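Local coordinates for sensor protein DivL (Caulobacter crescentus, PDB 4Q20) that is a membrane-bound relative of histidine kinases required for cell division and growth, and phosphorylates the cell-cycle regulator CtrA, at residues A[99-103]-A[104-108]. Residues are numbered along the deposited sequence; the frame is centred on the assembly and turned at random.
Sequences MAQID and AGEMA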
loop_
_atom_site.group_PDB
_atom_site.type_symbol
_atom_site.label_atom_id
_atom_site.label_comp_id
_atom_site.label_asym_id
_atom_site.label_seq_id
_atom_site.Cartn_x
_atom_site.Cartn_y
_atom_site.Cartn_z
ATOM N N MET A 99 -10.669 -8.343 -5.458
ATOM C CA MET A 99 -10.491 -8.886 -6.795
ATOM C C MET A 99 -9.867 -10.303 -6.762
ATOM O O MET A 99 -10.298 -11.165 -7.534
ATOM C CB MET A 99 -9.629 -7.950 -7.647
ATOM C CG MET A 99 -9.990 -7.981 -9.119
ATOM S SD MET A 99 -11.693 -7.420 -9.528
ATOM C CE MET A 99 -12.313 -8.890 -10.229
ATOM N N ALA A 100 -8.895 -10.558 -5.855
ATOM C CA ALA A 100 -8.243 -11.873 -5.706
ATOM C C ALA A 100 -9.248 -12.910 -5.174
ATOM O O ALA A 100 -9.283 -14.040 -5.670
ATOM C CB ALA A 100 -7.042 -11.769 -4.779
ATOM N N GLN A 101 -10.102 -12.494 -4.215
ATOM C CA GLN A 101 -11.179 -13.289 -3.610
ATOM C C GLN A 101 -12.217 -13.717 -4.686
ATOM O O GLN A 101 -12.638 -14.879 -4.717
ATOM C CB GLN A 101 -11.842 -12.446 -2.511
ATOM C CG GLN A 101 -12.420 -13.224 -1.334
ATOM C CD GLN A 101 -13.386 -12.378 -0.528
ATOM O OE1 GLN A 101 -13.088 -11.238 -0.153
ATOM N NE2 GLN A 101 -14.569 -12.913 -0.247
ATOM N N ILE A 102 -12.588 -12.777 -5.580
ATOM C CA ILE A 102 -13.512 -12.977 -6.694
ATOM C C ILE A 102 -12.877 -13.939 -7.737
ATOM O O ILE A 102 -13.563 -14.854 -8.221
ATOM C CB ILE A 102 -13.927 -11.595 -7.310
ATOM C CG1 ILE A 102 -15.038 -10.925 -6.470
ATOM C CG2 ILE A 102 -14.398 -11.728 -8.762
ATOM C CD1 ILE A 102 -15.137 -9.367 -6.584
ATOM N N ASP A 103 -11.575 -13.741 -8.063
ATOM C CA ASP A 103 -10.821 -14.556 -9.031
ATOM C C ASP A 103 -10.665 -16.022 -8.551
ATOM O O ASP A 103 -10.691 -16.948 -9.367
ATOM C CB ASP A 103 -9.443 -13.922 -9.316
ATOM C CG ASP A 103 -9.462 -12.642 -10.157
ATOM O OD1 ASP A 103 -10.509 -12.345 -10.782
ATOM O OD2 ASP A 103 -8.429 -11.940 -10.194
ATOM N N ALA A 104 -10.545 -16.222 -7.229
ATOM C CA ALA A 104 -10.451 -17.536 -6.601
ATOM C C ALA A 104 -11.842 -18.194 -6.458
ATOM O O ALA A 104 -11.922 -19.376 -6.113
ATOM C CB ALA A 104 -9.799 -17.403 -5.237
ATOM N N GLY A 105 -12.912 -17.429 -6.727
ATOM C CA GLY A 105 -14.297 -17.876 -6.595
ATOM C C GLY A 105 -14.701 -18.027 -5.142
ATOM O O GLY A 105 -15.607 -18.800 -4.828
ATOM N N GLU A 106 -14.025 -17.274 -4.247
ATOM C CA GLU A 106 -14.214 -17.287 -2.795
ATOM C C GLU A 106 -15.143 -16.161 -2.299
ATOM O O GLU A 106 -15.310 -16.005 -1.090
ATOM C CB GLU A 106 -12.856 -17.176 -2.087
ATOM C CG GLU A 106 -11.953 -18.394 -2.218
ATOM C CD GLU A 106 -10.513 -18.185 -1.779
ATOM O OE1 GLU A 106 -10.123 -17.027 -1.488
ATOM O OE2 GLU A 106 -9.760 -19.186 -1.767
ATOM N N MET A 107 -15.748 -15.379 -3.201
ATOM C CA MET A 107 -16.654 -14.354 -2.721
ATOM C C MET A 107 -18.083 -14.743 -2.987
ATOM O O MET A 107 -18.530 -14.753 -4.136
ATOM C CB MET A 107 -16.373 -12.972 -3.291
ATOM C CG MET A 107 -17.159 -11.911 -2.563
ATOM S SD MET A 107 -16.939 -10.264 -3.191
ATOM C CE MET A 107 -15.208 -9.941 -2.729
ATOM N N ALA A 108 -18.792 -15.067 -1.901
ATOM C CA ALA A 108 -20.202 -15.415 -1.907
ATOM C C ALA A 108 -20.972 -14.258 -1.291
ATOM O O ALA A 108 -20.548 -13.708 -0.262
ATOM C CB ALA A 108 -20.436 -16.706 -1.136
#
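Met-107 folds back against the last turn of helix 73-103, running between the side chains of Gln-101 and Ile-102. Its CB lies 3.5 Å from Gln-101 NE2 and 4.0 Å from Ile-102 CG1, and CG continues past the same amide nitrogen. Chi1 (-169°) and chi2 are both extended, carrying SD out to Ile-102, 3.8 Å from CG1; the bend at chi3 (-68°) then brings CE over one face of the Gln-101 amide, 3.6 Å from OE1, while keeping it against Ile-102 CD1, the methionine running roughly perpendicular to the glutamine chain. A Schellman motif ends the second helix of the HisKA hairpin here, and the chain turns off into the linker toward the ATPase domain: Gly-105 takes positive phi, its N bonds to Ile-102 O, and Glu-106 N reaches Gln-101 O at 2.8 Å. Gln-101 also reaches forward with its side chain, NE2 giving a long but straight bond (3.3 Å, 175°) to Glu-106 O, which lies in the amide plane although the donor stands above the carbonyl plane. Leu-225 and Leu-229 of helix 222-232 pack on Ile-102 and Met-107 respectively, and Asp-103 forms a salt bridge with Arg-210.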